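Tll1590 protein (Thermosynechococcus elongatus, PDB 6LDQ) belongs to the sucrose-phosphate synthase family of glycosyltransferases and folds here as a Rossmann-like domain of the GT-B class. Local coordinates at residues 44-49 / 65-70; 5-10 / 105-110; 129-134 / 165-170. All coordinates share one frame; numbering follows the deposited sequence.

Contact 1 (44-49 / 65-70)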
loop_
_atom_site.group_PDB
_atom_site.type_symbol
_atom_site.label_atom_id
_atom_site.label_comp_id
_atom_site.label_asym_id
_atom_site.label_seq_id
_atom_site.Cartn_x
_atom_site.Cartn_y
_atom_site.Cartn_z
ATOM N N GLY A 44 9.016 -9.546 -12.425
ATOM C CA GLY A 44 7.933 -10.163 -13.173
ATOM C C GLY A 44 6.533 -9.848 -12.694
ATOM O O GLY A 44 5.574 -10.365 -13.282
ATOM N N TRP A 45 6.370 -9.021 -11.657
ATOM C CA TRP A 45 5.040 -8.684 -11.173
ATOM C C TRP A 45 4.392 -7.652 -12.087
ATOM O O TRP A 45 5.059 -6.758 -12.622
ATOM C CB TRP A 45 5.092 -8.143 -9.732
ATOM C CG TRP A 45 5.545 -9.172 -8.709
ATOM C CD1 TRP A 45 6.809 -9.360 -8.247
ATOM C CD2 TRP A 45 4.736 -10.160 -8.064
ATOM N NE1 TRP A 45 6.842 -10.405 -7.353
ATOM C CE2 TRP A 45 5.581 -10.910 -7.220
ATOM C CE3 TRP A 45 3.381 -10.493 -8.128
ATOM C CZ2 TRP A 45 5.117 -11.953 -6.437
ATOM C CZ3 TRP A 45 2.922 -11.541 -7.356
ATOM C CH2 TRP A 45 3.785 -12.254 -6.514
ATOM N N HIS A 46 3.080 -7.777 -12.260
ATOM C CA HIS A 46 2.295 -6.766 -12.966
ATOM C C HIS A 46 1.781 -5.772 -11.925
ATOM O O HIS A 46 0.908 -6.116 -11.127
ATOM C CB HIS A 46 1.149 -7.426 -13.727
ATOM C CG HIS A 46 1.593 -8.519 -14.653
ATOM N ND1 HIS A 46 0.721 -9.185 -15.488
ATOM C CD2 HIS A 46 2.816 -9.059 -14.878
ATOM C CE1 HIS A 46 1.389 -10.089 -16.187
ATOM N NE2 HIS A 46 2.663 -10.030 -15.838
ATOM N N VAL A 47 2.328 -4.550 -11.922
ATOM C CA VAL A 47 2.179 -3.608 -10.805
ATOM C C VAL A 47 1.518 -2.308 -11.264
ATOM O O VAL A 47 2.088 -1.575 -12.082
ATOM C CB VAL A 47 3.530 -3.262 -10.163
ATOM C CG1 VAL A 47 3.304 -2.296 -8.969
ATOM C CG2 VAL A 47 4.316 -4.514 -9.783
ATOM N N ASP A 48 0.383 -1.972 -10.644
ATOM C CA ASP A 48 -0.264 -0.667 -10.746
ATOM C C ASP A 48 -0.096 0.028 -9.394
ATOM O O ASP A 48 -0.578 -0.485 -8.386
ATOM C CB ASP A 48 -1.756 -0.811 -11.078
ATOM C CG ASP A 48 -2.021 -1.238 -12.553
ATOM O OD1 ASP A 48 -1.158 -0.979 -13.405
ATOM O OD2 ASP A 48 -3.097 -1.807 -12.828
ATOM N N MET A 49 0.588 1.172 -9.377
ATOM C CA MET A 49 0.777 1.980 -8.177
ATOM C C MET A 49 -0.141 3.196 -8.249
ATOM O O MET A 49 -0.198 3.861 -9.287
ATOM C CB MET A 49 2.238 2.428 -8.054
ATOM C CG MET A 49 3.237 1.305 -7.753
ATOM S SD MET A 49 4.920 1.819 -8.150
ATOM C CE MET A 49 4.815 1.664 -9.932
ATOM N N SER A 65 7.034 0.659 -17.493
ATOM C CA SER A 65 7.407 -0.539 -18.238
ATOM C C SER A 65 6.124 -1.246 -18.664
ATOM O O SER A 65 5.047 -0.889 -18.172
ATOM C CB SER A 65 8.307 -1.434 -17.381
ATOM O OG SER A 65 9.502 -0.751 -17.033
ATOM N N PRO A 66 6.182 -2.229 -19.597
ATOM C CA PRO A 66 4.950 -2.872 -20.086
ATOM C C PRO A 66 4.002 -3.385 -19.012
ATOM O O PRO A 66 2.805 -3.535 -19.274
ATOM C CB PRO A 66 5.481 -4.040 -20.932
ATOM C CG PRO A 66 6.788 -3.565 -21.432
ATOM C CD PRO A 66 7.368 -2.681 -20.356
ATOM N N HIS A 67 4.503 -3.682 -17.812
ATOM C CA HIS A 67 3.623 -4.167 -16.756
ATOM C C HIS A 67 3.765 -3.357 -15.477
ATOM O O HIS A 67 3.420 -3.858 -14.407
ATOM C CB HIS A 67 3.874 -5.648 -16.469
ATOM C CG HIS A 67 3.997 -6.487 -17.703
ATOM N ND1 HIS A 67 5.213 -6.919 -18.184
ATOM C CD2 HIS A 67 3.059 -6.985 -18.542
ATOM C CE1 HIS A 67 5.020 -7.643 -19.273
ATOM N NE2 HIS A 67 3.721 -7.701 -19.512
ATOM N N CYS A 68 4.251 -2.117 -15.565
ATOM C CA CYS A 68 4.447 -1.274 -14.390
ATOM C C CYS A 68 4.041 0.155 -14.726
ATOM O O CYS A 68 4.574 0.747 -15.669
ATOM C CB CYS A 68 5.912 -1.324 -13.925
ATOM S SG CYS A 68 6.315 -0.172 -12.586
ATOM N N ARG A 69 3.116 0.721 -13.949
ATOM C CA ARG A 69 2.697 2.101 -14.157
ATOM C C ARG A 69 2.286 2.733 -12.831
ATOM O O ARG A 69 1.942 2.038 -11.872
ATOM C CB ARG A 69 1.530 2.193 -15.140
ATOM C CG ARG A 69 0.360 1.322 -14.777
ATOM C CD ARG A 69 -0.649 1.165 -15.927
ATOM N NE ARG A 69 -1.842 0.468 -15.457
ATOM C CZ ARG A 69 -3.058 0.592 -15.978
ATOM N NH1 ARG A 69 -3.268 1.383 -17.024
ATOM N NH2 ARG A 69 -4.062 -0.093 -15.456
ATOM N N THR A 70 2.308 4.060 -12.806
ATOM C CA THR A 70 1.722 4.853 -11.725
ATOM C C THR A 70 0.424 5.465 -12.233
ATOM O O THR A 70 0.381 5.996 -13.350
ATOM C CB THR A 70 2.673 5.959 -11.256
ATOM O OG1 THR A 70 3.925 5.386 -10.892
ATOM C CG2 THR A 70 2.101 6.730 -10.032
HETATM O O HOH W 1 6.660 -7.177 -15.208
HETATM O O HOH W 2 0.810 -2.682 -14.615
#

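Contact 2 (5-10 / 105-110)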
loop_
_atom_site.group_PDB
_atom_site.type_symbol
_atom_site.label_atom_id
_atom_site.label_comp_id
_atom_site.label_asym_id
_atom_site.label_seq_id
_atom_site.Cartn_x
_atom_site.Cartn_y
_atom_site.Cartn_z
ATOM N N ARG A 5 0.205 -14.757 -8.518
ATOM C CA ARG A 5 -1.095 -14.168 -8.932
ATOM C C ARG A 5 -0.881 -12.752 -9.458
ATOM O O ARG A 5 -0.176 -12.014 -8.781
ATOM C CB ARG A 5 -2.126 -14.336 -7.829
ATOM C CG ARG A 5 -2.853 -15.652 -7.918
ATOM C CD ARG A 5 -3.073 -16.117 -6.530
ATOM N NE ARG A 5 -4.456 -16.091 -6.189
ATOM C CZ ARG A 5 -4.976 -16.848 -5.261
ATOM N NH1 ARG A 5 -6.268 -16.787 -5.011
ATOM N NH2 ARG A 5 -4.203 -17.652 -4.570
ATOM N N GLN A 6 -1.631 -12.403 -10.516
ATOM C CA GLN A 6 -1.211 -11.272 -11.373
ATOM C C GLN A 6 -1.399 -9.834 -10.943
ATOM O O GLN A 6 -0.531 -9.378 -10.199
ATOM C CB GLN A 6 -1.031 -11.538 -12.870
ATOM C CG GLN A 6 -2.256 -11.691 -13.751
ATOM C CD GLN A 6 -1.766 -11.976 -15.157
ATOM O OE1 GLN A 6 -0.612 -12.286 -15.347
ATOM N NE2 GLN A 6 -2.618 -11.878 -16.162
ATOM N N PRO A 7 -2.490 -9.145 -11.309
ATOM C CA PRO A 7 -2.489 -7.722 -11.228
ATOM C C PRO A 7 -2.417 -7.330 -9.754
ATOM O O PRO A 7 -3.274 -7.718 -9.069
ATOM C CB PRO A 7 -3.770 -7.337 -11.969
ATOM C CG PRO A 7 -4.674 -8.496 -11.729
ATOM C CD PRO A 7 -3.799 -9.705 -11.477
ATOM N N ILE A 8 -1.326 -6.699 -9.342
ATOM C CA ILE A 8 -1.233 -6.248 -7.930
ATOM C C ILE A 8 -1.250 -4.722 -7.912
ATOM O O ILE A 8 -0.790 -4.145 -8.821
ATOM C CB ILE A 8 -0.003 -6.797 -7.201
ATOM C CG1 ILE A 8 1.291 -6.191 -7.712
ATOM C CG2 ILE A 8 0.036 -8.301 -7.129
ATOM C CD1 ILE A 8 2.452 -6.631 -6.922
ATOM N N ALA A 9 -1.822 -4.162 -6.870
ATOM C CA ALA A 9 -1.905 -2.727 -6.688
ATOM C C ALA A 9 -1.116 -2.355 -5.449
ATOM O O ALA A 9 -1.300 -2.967 -4.388
ATOM C CB ALA A 9 -3.358 -2.257 -6.559
ATOM N N LEU A 10 -0.224 -1.382 -5.597
ATOM C CA LEU A 10 0.396 -0.706 -4.466
ATOM C C LEU A 10 -0.289 0.649 -4.325
ATOM O O LEU A 10 -0.608 1.303 -5.325
ATOM C CB LEU A 10 1.907 -0.530 -4.664
ATOM C CG LEU A 10 2.880 -1.690 -4.356
ATOM C CD1 LEU A 10 2.441 -3.025 -4.912
ATOM C CD2 LEU A 10 4.298 -1.341 -4.807
ATOM N N GLY A 105 -9.488 -6.165 -10.699
ATOM C CA GLY A 105 -9.721 -7.203 -9.704
ATOM C C GLY A 105 -8.509 -7.632 -8.909
ATOM O O GLY A 105 -8.413 -8.809 -8.541
ATOM N N TYR A 106 -7.574 -6.717 -8.637
ATOM C CA TYR A 106 -6.323 -6.981 -7.916
ATOM C C TYR A 106 -6.441 -8.005 -6.791
ATOM O O TYR A 106 -7.068 -7.722 -5.755
ATOM C CB TYR A 106 -5.772 -5.672 -7.340
ATOM C CG TYR A 106 -5.628 -4.563 -8.360
ATOM C CD1 TYR A 106 -4.626 -4.597 -9.319
ATOM C CD2 TYR A 106 -6.508 -3.495 -8.376
ATOM C CE1 TYR A 106 -4.492 -3.584 -10.265
ATOM C CE2 TYR A 106 -6.388 -2.472 -9.311
ATOM C CZ TYR A 106 -5.382 -2.514 -10.250
ATOM O OH TYR A 106 -5.275 -1.504 -11.181
ATOM N N PRO A 107 -5.832 -9.196 -6.941
ATOM C CA PRO A 107 -5.857 -10.184 -5.846
ATOM C C PRO A 107 -4.990 -9.805 -4.664
ATOM O O PRO A 107 -5.116 -10.417 -3.600
ATOM C CB PRO A 107 -5.326 -11.473 -6.510
ATOM C CG PRO A 107 -4.590 -11.003 -7.751
ATOM C CD PRO A 107 -5.383 -9.807 -8.215
ATOM N N LEU A 108 -4.063 -8.885 -4.839
ATOM C CA LEU A 108 -3.213 -8.419 -3.759
ATOM C C LEU A 108 -3.170 -6.907 -3.849
ATOM O O LEU A 108 -3.059 -6.334 -4.941
ATOM C CB LEU A 108 -1.797 -9.004 -3.843
ATOM C CG LEU A 108 -0.745 -8.702 -2.770
ATOM C CD1 LEU A 108 0.160 -9.941 -2.605
ATOM C CD2 LEU A 108 0.094 -7.494 -3.168
ATOM N N ILE A 109 -3.303 -6.265 -2.702
ATOM C CA ILE A 109 -3.188 -4.822 -2.604
ATOM C C ILE A 109 -2.237 -4.532 -1.458
ATOM O O ILE A 109 -2.445 -5.031 -0.350
ATOM C CB ILE A 109 -4.553 -4.151 -2.362
ATOM C CG1 ILE A 109 -5.545 -4.505 -3.481
ATOM C CG2 ILE A 109 -4.368 -2.655 -2.267
ATOM C CD1 ILE A 109 -6.815 -3.625 -3.463
ATOM N N HIS A 110 -1.203 -3.734 -1.722
ATOM C CA HIS A 110 -0.159 -3.434 -0.741
ATOM C C HIS A 110 -0.191 -1.936 -0.468
ATOM O O HIS A 110 0.163 -1.136 -1.337
ATOM C CB HIS A 110 1.215 -3.897 -1.241
ATOM C CG HIS A 110 2.334 -3.673 -0.264
ATOM N ND1 HIS A 110 3.632 -4.069 -0.521
ATOM C CD2 HIS A 110 2.355 -3.080 0.956
ATOM C CE1 HIS A 110 4.402 -3.738 0.503
ATOM N NE2 HIS A 110 3.651 -3.142 1.415
#

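Contact 3 (129-134 / 165-170)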
loop_
_atom_site.group_PDB
_atom_site.type_symbol
_atom_site.label_atom_id
_atom_site.label_comp_id
_atom_site.label_asym_id
_atom_site.label_seq_id
_atom_site.Cartn_x
_atom_site.Cartn_y
_atom_site.Cartn_z
ATOM N N PHE A 129 -9.197 -9.926 -0.849
ATOM C CA PHE A 129 -7.884 -9.845 -1.462
ATOM C C PHE A 129 -6.828 -10.052 -0.385
ATOM O O PHE A 129 -7.108 -9.955 0.814
ATOM C CB PHE A 129 -7.675 -8.504 -2.192
ATOM C CG PHE A 129 -7.870 -7.283 -1.322
ATOM C CD1 PHE A 129 -9.121 -6.714 -1.173
ATOM C CD2 PHE A 129 -6.793 -6.693 -0.674
ATOM C CE1 PHE A 129 -9.313 -5.576 -0.362
ATOM C CE2 PHE A 129 -6.970 -5.555 0.119
ATOM C CZ PHE A 129 -8.241 -4.994 0.271
ATOM N N GLN A 130 -5.609 -10.363 -0.824
ATOM C CA GLN A 130 -4.474 -10.422 0.087
ATOM C C GLN A 130 -4.005 -9.001 0.344
ATOM O O GLN A 130 -3.618 -8.299 -0.592
ATOM C CB GLN A 130 -3.343 -11.265 -0.502
ATOM C CG GLN A 130 -3.782 -12.627 -1.013
ATOM C CD GLN A 130 -4.542 -13.420 0.028
ATOM O OE1 GLN A 130 -4.109 -13.525 1.175
ATOM N NE2 GLN A 130 -5.689 -13.971 -0.363
ATOM N N TRP A 131 -4.042 -8.570 1.605
ATOM C CA TRP A 131 -3.761 -7.184 1.960
ATOM C C TRP A 131 -2.474 -7.134 2.774
ATOM O O TRP A 131 -2.413 -7.680 3.882
ATOM C CB TRP A 131 -4.932 -6.577 2.736
ATOM C CG TRP A 131 -4.715 -5.166 3.202
ATOM C CD1 TRP A 131 -3.895 -4.229 2.642
ATOM C CD2 TRP A 131 -5.345 -4.529 4.323
ATOM N NE1 TRP A 131 -3.963 -3.053 3.354
ATOM C CE2 TRP A 131 -4.852 -3.211 4.387
ATOM C CE3 TRP A 131 -6.276 -4.947 5.280
ATOM C CZ2 TRP A 131 -5.259 -2.305 5.374
ATOM C CZ3 TRP A 131 -6.665 -4.038 6.275
ATOM C CH2 TRP A 131 -6.150 -2.749 6.305
ATOM N N LEU A 132 -1.447 -6.500 2.221
ATOM C CA LEU A 132 -0.221 -6.249 2.959
ATOM C C LEU A 132 -0.094 -4.760 3.218
ATOM O O LEU A 132 -0.479 -3.938 2.388
ATOM C CB LEU A 132 1.022 -6.714 2.208
ATOM C CG LEU A 132 1.126 -8.218 2.016
ATOM C CD1 LEU A 132 0.581 -8.515 0.636
ATOM C CD2 LEU A 132 2.561 -8.705 2.192
ATOM N N HIS A 133 0.488 -4.418 4.359
ATOM C CA HIS A 133 0.659 -3.018 4.686
ATOM C C HIS A 133 2.056 -2.770 5.220
ATOM O O HIS A 133 2.535 -3.508 6.084
ATOM C CB HIS A 133 -0.368 -2.545 5.695
ATOM C CG HIS A 133 -0.356 -1.068 5.835
ATOM N ND1 HIS A 133 -1.262 -0.254 5.201
ATOM C CD2 HIS A 133 0.549 -0.248 6.406
ATOM C CE1 HIS A 133 -0.970 1.008 5.463
ATOM N NE2 HIS A 133 0.118 1.038 6.205
ATOM N N THR A 134 2.704 -1.738 4.697
ATOM C CA THR A 134 3.978 -1.266 5.212
ATOM C C THR A 134 3.761 -0.109 6.194
ATOM O O THR A 134 3.167 0.914 5.838
ATOM C CB THR A 134 4.891 -0.834 4.076
ATOM O OG1 THR A 134 5.229 -1.993 3.275
ATOM C CG2 THR A 134 6.147 -0.206 4.659
ATOM N N GLU A 165 -4.989 -5.570 12.886
ATOM C CA GLU A 165 -5.909 -6.657 13.199
ATOM C C GLU A 165 -6.454 -7.360 11.962
ATOM O O GLU A 165 -6.816 -8.537 12.040
ATOM C CB GLU A 165 -7.079 -6.127 14.031
ATOM C CG GLU A 165 -6.707 -5.767 15.448
ATOM C CD GLU A 165 -7.807 -4.992 16.149
ATOM O OE1 GLU A 165 -8.638 -4.373 15.452
ATOM O OE2 GLU A 165 -7.834 -5.000 17.393
ATOM N N ASN A 166 -6.551 -6.672 10.828
ATOM C CA ASN A 166 -7.252 -7.227 9.682
ATOM C C ASN A 166 -6.385 -7.445 8.455
ATOM O O ASN A 166 -6.809 -8.172 7.547
ATOM C CB ASN A 166 -8.436 -6.326 9.294
ATOM C CG ASN A 166 -9.562 -6.396 10.293
ATOM O OD1 ASN A 166 -10.459 -7.232 10.172
ATOM N ND2 ASN A 166 -9.530 -5.510 11.292
ATOM N N ALA A 167 -5.206 -6.837 8.384
ATOM C CA ALA A 167 -4.322 -7.081 7.255
ATOM C C ALA A 167 -3.672 -8.454 7.386
ATOM O O ALA A 167 -3.464 -8.969 8.487
ATOM C CB ALA A 167 -3.253 -5.994 7.166
ATOM N N ASP A 168 -3.355 -9.057 6.242
ATOM C CA ASP A 168 -2.698 -10.356 6.296
ATOM C C ASP A 168 -1.273 -10.227 6.807
ATOM O O ASP A 168 -0.802 -11.090 7.555
ATOM C CB ASP A 168 -2.741 -11.024 4.925
ATOM C CG ASP A 168 -4.149 -11.191 4.437
ATOM O OD1 ASP A 168 -4.870 -12.047 4.994
ATOM O OD2 ASP A 168 -4.560 -10.422 3.550
ATOM N N CYS A 169 -0.578 -9.154 6.439
ATOM C CA CYS A 169 0.767 -8.954 6.956
ATOM C C CYS A 169 1.147 -7.481 6.962
ATOM O O CYS A 169 0.934 -6.774 5.977
ATOM C CB CYS A 169 1.802 -9.742 6.149
ATOM S SG CYS A 169 3.458 -9.473 6.745
ATOM N N VAL A 170 1.762 -7.041 8.063
ATOM C CA VAL A 170 2.233 -5.668 8.195
ATOM C C VAL A 170 3.757 -5.646 8.189
ATOM O O VAL A 170 4.393 -6.292 9.026
ATOM C CB VAL A 170 1.692 -5.005 9.468
ATOM C CG1 VAL A 170 2.318 -3.634 9.612
ATOM C CG2 VAL A 170 0.193 -4.913 9.395
#

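Contact 1 (44-49 / 65-70)
Asp-48 and Arg-69, paired neighbours on adjacent parallel strands, carry the ionic part of this contact. The guanidinium grips the carboxylate side-on with two nitrogens: NE of Arg-69 lies 2.6 Å from OD1 of Asp-48, and NH2 of Arg-69 lies 3.3 Å from OD2 of Asp-48. Both oxygens sit in the guanidinium plane, yet the nitrogens meet them from above the carboxylate, since the two planes are 50° apart. With chi1 at 53°, CG of Arg-69 stands between its own N and carbonyl carbon, and the chain then runs extended to NE. OD2 of Asp-48 has a second partner in Tyr-106 OH.

Aromatic contact comes earlier along the segments, where the rings of His-46 and His-67 form an offset stack, centroids 4.6 Å apart and planes at 13°. One water donates to O of Trp-45 and accepts a weak hydrogen bond from ND1 of His-67, tying the two segments together beside the stack.

Backbone bonds fix the parallel register: Val-47 N to His-67 O (2.8 Å), Arg-69 N to Val-47 O (3.1 Å) and Met-49 N to Arg-69 O (3.0 Å). Apolar contact lies on the other face, where the bent Met-49 chain brings CE to 3.6 Å from SG of Cys-68. OG1 of Thr-70 bonds to His-64.

In the Rossmann-like sheet, strand 8-11 flanks 47-52 and the antiparallel strand 61-63 flanks 68-73, while helix 32-42 covers the Met-49 and Cys-68 face.

Contact 2 (5-10 / 105-110)
The methyl of Ala-9 sits over the centre of the Tyr-106 ring, a CH-pi contact with CB 3.7 Å from the ring centroid and 11° off its normal. The carbonyl of Pro-7 reaches the edge of the same ring, O lying 3.4 Å from CD1 of Tyr-106. Pro-7 and Pro-107 cross at about a right angle, CD to CD at 3.6 Å. The Pro-7 oxygen is buried among these groups without a hydrogen-bond partner and takes a CA-H...O contact from Tyr-106.

On the opposite face of the sheet Ile-8 and Leu-108 lie side by side, CG2 of Ile-8 3.8 Å from CB of Leu-108. Further along, CD1 of Leu-10 touches CB of His-110; CG of His-110 is anti to the backbone N (chi1 -178°), which swings the imidazole clear of Leu-10.

Parallel strand pairing sets this register: Ala-9 N bonds to Leu-108 O (3.2 Å), and His-110 N to Ala-9 O (2.8 Å). Second-shell bonds hold the polar ends: Tyr-106 OH to Asp-48, His-110 NE2 to Thr-134 and His-110 ND1 to Tyr-211.

These two strands are central in the Rossmann-like sheet, 8-11 lying between 47-52 and 108-112. Phe-97 and Tyr-100 of helix 90-104 pack on the Ala-9, Tyr-106 and Ile-109 face, while helices 32-42 and 200-216 cover the side of Ile-8, Leu-10 and Leu-108.

Contact 3 (129-134 / 165-170)
Trp-131 lays one indole face against Ala-167, whose methyl sits 3.7 Å above the ring plane and offset toward the rim, a CH-pi contact with the six-membered ring. The closest approach of the indole is CE3 of Trp-131 to CA of Ala-167, 3.5 Å. CG of Trp-131 is anti to its N (chi1 177°), which carries the ring over the chain leaving helix 153-166; NE1 bonds to Thr-111.

Asp-168 turns its carboxylate back toward the neighbouring strand. Its OD2 accepts the Trp-131 N-H through the anti lone pair, 2.7 Å away and nearly straight at 175°. Asp-168 N in turn donates to Trp-131 O (2.9 Å), so backbone and side chain of one aspartate hold both polar atoms of the Trp-131 main chain. The side chains of Gln-130 and Asp-168 cross at a slant, amide and carboxylate planes 28° apart, without a hydrogen bond between them.

This is where a helix hands over to the next parallel strand of the Rossmann-like domain: 153-166 ends, and 169-172 begins alongside 130-134. His-133 N bonds to Cys-169 O (2.9 Å), with a weaker bond from Cys-169 N to Trp-131 O.

Leu-132 and Cys-169 point to one face, CD2 of Leu-132 4.2 Å from CB of Cys-169, and helix 200-216 packs on Leu-132. His-133 and Val-170 point to the other, where CG1 of Val-170 approaches O of His-133 (3.5 Å). ND1 of His-133 bonds to Thr-111, and a thiocyanate ion lies about 3 Å from this side chain.

Overall arrangement
All three contacts pair parallel strands of one sheet, whose order from 68-73 runs through 47-52, 8-11, 108-112 and 130-134 to 169-172. Contact 2 is the middle link: its centre is about 10 Å from that of contact 1 and about 12 Å from that of contact 3. The Tyr-106 OH to Asp-48 OD2 bond (2.7 Å) joins it to contact 1, and the His-110 NE2 to Thr-134 OG1 bond (2.7 Å) to contact 3. Contacts 1 and 3 do not touch, their nearest atoms being about 9 Å apart. The thiocyanate beside His-133, probably from the crystallisation liquor, lies by contact 3.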